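Local coordinates for E3 ubiquitin-protein ligase HERC2 (Homo sapiens, PDB 4L1M) that probably attaches ubiquitin to target proteins as an E3 ligase, and has a first RCC1-like domain folded as a seven-bladed beta-propeller, at residues Glu26-Gly31 against Pro44-Gly49; Gly31-Lys36 against Pro372-Ala377. All blocks are in the same frame, centred on the assembly; numbering follows the deposited sequence.

Interaction 1 (Glu26-Gly31 against Pro44-Gly49)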
loop_
_atom_site.group_PDB
_atom_site.type_symbol
_atom_site.label_atom_id
_atom_site.label_comp_id
_atom_site.label_asym_id
_atom_site.label_seq_id
_atom_site.Cartn_x
_atom_site.Cartn_y
_atom_site.Cartn_z
ATOM N N GLU A 26 -4.103 4.656 -20.921
ATOM C CA GLU A 26 -3.135 3.557 -20.978
ATOM C C GLU A 26 -2.969 2.929 -19.605
ATOM O O GLU A 26 -2.848 3.615 -18.604
ATOM C CB GLU A 26 -1.789 4.018 -21.561
ATOM C CG GLU A 26 -1.888 4.296 -23.066
ATOM C CD GLU A 26 -0.546 4.527 -23.743
ATOM O OE1 GLU A 26 0.481 4.026 -23.255
ATOM O OE2 GLU A 26 -0.508 5.194 -24.802
ATOM N N VAL A 27 -3.054 1.605 -19.585
ATOM C CA VAL A 27 -2.809 0.804 -18.407
ATOM C C VAL A 27 -1.802 -0.258 -18.792
ATOM O O VAL A 27 -2.116 -1.177 -19.543
ATOM C CB VAL A 27 -4.086 0.105 -17.887
ATOM C CG1 VAL A 27 -3.777 -0.653 -16.616
ATOM C CG2 VAL A 27 -5.184 1.120 -17.631
ATOM N N ILE A 28 -0.606 -0.137 -18.233
ATOM C CA ILE A 28 0.495 -1.050 -18.512
ATOM C C ILE A 28 0.756 -1.939 -17.302
ATOM O O ILE A 28 0.727 -1.469 -16.158
ATOM C CB ILE A 28 1.807 -0.305 -18.794
ATOM C CG1 ILE A 28 1.562 0.964 -19.589
ATOM C CG2 ILE A 28 2.773 -1.225 -19.529
ATOM C CD1 ILE A 28 0.954 0.728 -20.950
ATOM N N GLY A 29 0.987 -3.225 -17.569
ATOM C CA GLY A 29 1.339 -4.190 -16.533
ATOM C C GLY A 29 2.490 -5.062 -16.958
ATOM O O GLY A 29 2.734 -5.251 -18.154
ATOM N N TRP A 30 3.234 -5.556 -15.975
ATOM C CA TRP A 30 4.299 -6.512 -16.253
ATOM C C TRP A 30 4.615 -7.304 -15.026
ATOM O O TRP A 30 4.223 -6.921 -13.931
ATOM C CB TRP A 30 5.557 -5.826 -16.816
ATOM C CG TRP A 30 6.148 -4.787 -15.949
ATOM C CD1 TRP A 30 7.256 -4.922 -15.158
ATOM C CD2 TRP A 30 5.703 -3.437 -15.790
ATOM N NE1 TRP A 30 7.517 -3.741 -14.510
ATOM C CE2 TRP A 30 6.583 -2.812 -14.890
ATOM C CE3 TRP A 30 4.660 -2.684 -16.344
ATOM C CZ2 TRP A 30 6.440 -1.477 -14.511
ATOM C CZ3 TRP A 30 4.512 -1.355 -15.960
ATOM C CH2 TRP A 30 5.395 -0.770 -15.056
ATOM N N GLY A 31 5.322 -8.416 -15.214
ATOM C CA GLY A 31 5.621 -9.350 -14.125
ATOM C C GLY A 31 4.945 -10.690 -14.349
ATOM O O GLY A 31 4.712 -11.073 -15.471
ATOM N N PRO A 44 6.653 -5.142 -20.934
ATOM C CA PRO A 44 5.441 -4.483 -20.463
ATOM C C PRO A 44 4.282 -4.706 -21.408
ATOM O O PRO A 44 4.474 -4.689 -22.627
ATOM C CB PRO A 44 5.836 -3.011 -20.448
ATOM C CG PRO A 44 6.817 -2.890 -21.547
ATOM C CD PRO A 44 7.523 -4.208 -21.665
ATOM N N ILE A 45 3.083 -4.902 -20.867
ATOM C CA ILE A 45 1.930 -5.201 -21.720
ATOM C C ILE A 45 0.788 -4.228 -21.491
ATOM O O ILE A 45 0.534 -3.779 -20.370
ATOM C CB ILE A 45 1.479 -6.666 -21.632
ATOM C CG1 ILE A 45 0.759 -6.955 -20.335
ATOM C CG2 ILE A 45 2.679 -7.595 -21.750
ATOM C CD1 ILE A 45 -0.166 -8.151 -20.450
ATOM N N GLN A 46 0.129 -3.893 -22.592
ATOM C CA GLN A 46 -0.942 -2.918 -22.610
ATOM C C GLN A 46 -2.197 -3.670 -22.239
ATOM O O GLN A 46 -2.563 -4.594 -22.933
ATOM C CB GLN A 46 -1.071 -2.301 -24.030
ATOM C CG GLN A 46 -2.240 -1.344 -24.210
ATOM C CD GLN A 46 -2.178 -0.127 -23.298
ATOM O OE1 GLN A 46 -3.126 0.152 -22.514
ATOM N NE2 GLN A 46 -1.062 0.616 -23.387
ATOM N N CYS A 47 -2.853 -3.276 -21.158
ATOM C CA CYS A 47 -4.038 -3.989 -20.687
ATOM C C CYS A 47 -5.337 -3.316 -21.113
ATOM O O CYS A 47 -5.981 -2.666 -20.300
ATOM C CB CYS A 47 -4.020 -4.070 -19.154
ATOM S SG CYS A 47 -2.537 -4.778 -18.422
ATOM N N GLU A 48 -5.755 -3.468 -22.365
ATOM C CA GLU A 48 -6.908 -2.687 -22.832
ATOM C C GLU A 48 -8.174 -3.048 -22.052
ATOM O O GLU A 48 -9.071 -2.226 -21.887
ATOM C CB GLU A 48 -7.150 -2.843 -24.336
ATOM C CG GLU A 48 -6.020 -2.338 -25.224
ATOM C CD GLU A 48 -5.066 -3.437 -25.651
ATOM O OE1 GLU A 48 -5.136 -4.548 -25.068
ATOM O OE2 GLU A 48 -4.259 -3.198 -26.577
ATOM N N GLY A 49 -8.246 -4.289 -21.594
ATOM C CA GLY A 49 -9.365 -4.739 -20.771
ATOM C C GLY A 49 -9.581 -3.861 -19.552
ATOM O O GLY A 49 -10.712 -3.553 -19.215
#
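Glu26 meets Gln46 where two antiparallel strands of one propeller blade begin to pair. Strand 45-46 is an edge strand of this four-stranded blade, and strand 27-31 lies next to it. The carboxylate of Glu26 stands almost perpendicular to the amide of Gln46. Glu26 OE1 makes its salt bridge with Lys363, and Gln46 NE2 stays 3.7 Å from that oxygen.

At Val27 both backbone polar groups are engaged. Gln46 carries CG opposite its own backbone nitrogen (chi1 175°), and a bend at chi2 turns the amide back toward strand 27-31. Gln46 OE1 thereby accepts the N-H of Val27 at 3.3 Å, with the donor tilted out of the amide plane. Val27 O receives Cys47 N at 2.7 Å, just where Cys47 takes the N-cap position of the short helix 48-51.

Ile28 and Gln46 form a non-hydrogen-bonded pair with side chains on the same face of the sheet. Ile28 CD1 lies against the amide nitrogen of Gln46. Its other branch, CG2, packs alongside the Pro44 ring, 3.7 Å from Pro44 CB. The backbone of Ile28 adds a CA-H...O contact to Ile45 O.

Gly29 and Ile45 are the hydrogen-bonded pair. Gly29 N donates to Ile45 O at 2.9 Å, and Ile45 N returns a bond to Gly29 O. Cys47 SG lies 3.9 Å from Gly29 N.

Trp30 brings its ring edge-to-face against Phe344, while Pro44 also touches Phe344. Across the contact, Trp30 meets Pro44 obliquely, and the closest atoms are Trp30 CB and Pro44 CA at 3.9 Å.

Interaction 2 (Gly31-Lys36 against Pro372-Ala377)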
loop_
_atom_site.group_PDB
_atom_site.type_symbol
_atom_site.label_atom_id
_atom_site.label_comp_id
_atom_site.label_asym_id
_atom_site.label_seq_id
_atom_site.Cartn_x
_atom_site.Cartn_y
_atom_site.Cartn_z
ATOM N N GLY A 31 5.322 -8.416 -15.214
ATOM C CA GLY A 31 5.621 -9.350 -14.125
ATOM C C GLY A 31 4.945 -10.690 -14.349
ATOM O O GLY A 31 4.712 -11.073 -15.471
ATOM N N LEU A 32 4.612 -11.382 -13.268
ATOM C CA LEU A 32 4.030 -12.721 -13.359
ATOM C C LEU A 32 2.535 -12.613 -13.623
ATOM O O LEU A 32 1.719 -12.536 -12.709
ATOM C CB LEU A 32 4.324 -13.510 -12.071
ATOM C CG LEU A 32 3.822 -14.961 -11.952
ATOM C CD1 LEU A 32 4.401 -15.853 -13.032
ATOM C CD2 LEU A 32 4.146 -15.504 -10.559
ATOM N N ILE A 33 2.193 -12.612 -14.896
ATOM C CA ILE A 33 0.836 -12.390 -15.356
ATOM C C ILE A 33 0.461 -13.509 -16.270
ATOM O O ILE A 33 1.148 -13.769 -17.249
ATOM C CB ILE A 33 0.752 -11.067 -16.115
ATOM C CG1 ILE A 33 0.640 -9.926 -15.117
ATOM C CG2 ILE A 33 -0.438 -11.027 -17.066
ATOM C CD1 ILE A 33 1.018 -8.598 -15.721
ATOM N N GLY A 34 -0.648 -14.168 -15.956
ATOM C CA GLY A 34 -1.020 -15.405 -16.627
ATOM C C GLY A 34 -1.868 -15.281 -17.883
ATOM O O GLY A 34 -2.083 -16.283 -18.540
ATOM N N TRP A 35 -2.358 -14.091 -18.231
ATOM C CA TRP A 35 -3.193 -13.926 -19.441
ATOM C C TRP A 35 -2.352 -13.732 -20.713
ATOM O O TRP A 35 -2.767 -14.132 -21.810
ATOM C CB TRP A 35 -4.265 -12.811 -19.297
ATOM C CG TRP A 35 -3.820 -11.431 -18.823
ATOM C CD1 TRP A 35 -3.286 -10.429 -19.589
ATOM C CD2 TRP A 35 -3.961 -10.888 -17.506
ATOM N NE1 TRP A 35 -3.059 -9.317 -18.822
ATOM C CE2 TRP A 35 -3.462 -9.573 -17.539
ATOM C CE3 TRP A 35 -4.432 -11.396 -16.301
ATOM C CZ2 TRP A 35 -3.414 -8.765 -16.409
ATOM C CZ3 TRP A 35 -4.392 -10.595 -15.190
ATOM C CH2 TRP A 35 -3.887 -9.293 -15.247
ATOM N N LYS A 36 -1.146 -13.152 -20.560
ATOM C CA LYS A 36 -0.184 -12.872 -21.645
ATOM C C LYS A 36 0.517 -14.133 -22.105
ATOM O O LYS A 36 1.069 -14.879 -21.274
ATOM C CB LYS A 36 0.900 -11.902 -21.151
ATOM N N PRO A 372 2.771 -8.826 -5.486
ATOM C CA PRO A 372 3.958 -9.550 -5.059
ATOM C C PRO A 372 4.952 -9.855 -6.198
ATOM O O PRO A 372 6.138 -9.954 -5.956
ATOM C CB PRO A 372 3.376 -10.835 -4.480
ATOM C CG PRO A 372 2.103 -11.030 -5.214
ATOM C CD PRO A 372 1.561 -9.657 -5.422
ATOM N N ALA A 373 4.471 -10.030 -7.417
ATOM C CA ALA A 373 5.366 -10.280 -8.563
ATOM C C ALA A 373 4.915 -9.485 -9.796
ATOM O O ALA A 373 5.150 -9.891 -10.940
ATOM C CB ALA A 373 5.401 -11.762 -8.855
ATOM N N GLN A 374 4.235 -8.362 -9.546
ATOM C CA GLN A 374 3.532 -7.607 -10.585
ATOM C C GLN A 374 3.679 -6.120 -10.373
ATOM O O GLN A 374 3.862 -5.661 -9.251
ATOM C CB GLN A 374 2.039 -7.917 -10.565
ATOM C CG GLN A 374 1.688 -9.360 -10.849
ATOM C CD GLN A 374 1.730 -10.253 -9.630
ATOM O OE1 GLN A 374 1.850 -9.786 -8.492
ATOM N NE2 GLN A 374 1.664 -11.560 -9.869
ATOM N N SER A 375 3.599 -5.374 -11.472
ATOM C CA SER A 375 3.656 -3.924 -11.429
ATOM C C SER A 375 2.716 -3.364 -12.455
ATOM O O SER A 375 2.586 -3.905 -13.553
ATOM C CB SER A 375 5.083 -3.427 -11.700
ATOM O OG SER A 375 6.064 -4.226 -11.045
ATOM N N PHE A 376 2.039 -2.290 -12.091
ATOM C CA PHE A 376 1.115 -1.606 -12.992
ATOM C C PHE A 376 1.357 -0.106 -12.977
ATOM O O PHE A 376 1.780 0.456 -11.970
ATOM C CB PHE A 376 -0.320 -1.847 -12.573
ATOM C CG PHE A 376 -0.716 -3.289 -12.547
ATOM C CD1 PHE A 376 -1.259 -3.892 -13.667
ATOM C CD2 PHE A 376 -0.566 -4.045 -11.386
ATOM C CE1 PHE A 376 -1.646 -5.226 -13.644
ATOM C CE2 PHE A 376 -0.951 -5.377 -11.361
ATOM C CZ PHE A 376 -1.494 -5.966 -12.495
ATOM N N ALA A 377 1.090 0.530 -14.107
ATOM C CA ALA A 377 1.175 1.971 -14.222
ATOM C C ALA A 377 0.081 2.429 -15.166
ATOM O O ALA A 377 -0.103 1.808 -16.216
ATOM C CB ALA A 377 2.543 2.385 -14.754
#
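Leu32 is gripped through both its backbone polar groups by Ala373 and Gln374. Leu32 N donates to Ala373 O at 2.8 Å, tilted 25° from the carbonyl plane. Leu32 O receives Gln374 NE2 at 3.0 Å in a nearly straight bond, and that oxygen lies close to the amide plane of Gln374. The other end of the same amide is also held: Gln374 OE1 takes Ala373 N at 2.8 Å, from above the amide plane. The bend at chi2 (85°) folds the Gln374 chain back to make this possible.

Gly31 and Gln374 form an antiparallel non-hydrogen-bonded pair where strands 27-31 and 374-379 of the propeller blade meet. Gly31 CA approaches Ala373 O at 3.3 Å in a CA-H...O contact.

Outward, Leu32 CB rests on Ala373 CB at 3.8 Å. Ile33 CG1 reaches the Gln374 CG methylene more loosely.

The in-plane bond from NE2, with a second, out-of-plane bond at OE1, probably sets the rotation of the Gln374 amide. The side chain of Gln374 and the backbone bond from Leu32 to Ala373 together tie the loop after strand 27-31 to the start of strand 374-379.

Overall arrangement
Both interactions belong to the same blade and share Gly31. Interaction 1 pairs strand 27-31 with its outer neighbour 45-46, while interaction 2 joins the end of that strand and its following loop to strand 374-379 on the other side. The blade therefore combines N-terminal and C-terminal strands, the closure that completes the propeller ring. Backbone bonds from Ile28 to Ala377 and from Trp30 to Ser375 connect the two contacts. Each is partly buried, but interaction 1 lies farther from the chain centre. Interaction 1 is held by three backbone bonds and one from a glutamine amide; interaction 2 has one backbone bond and one from a glutamine amide, with less buried surface.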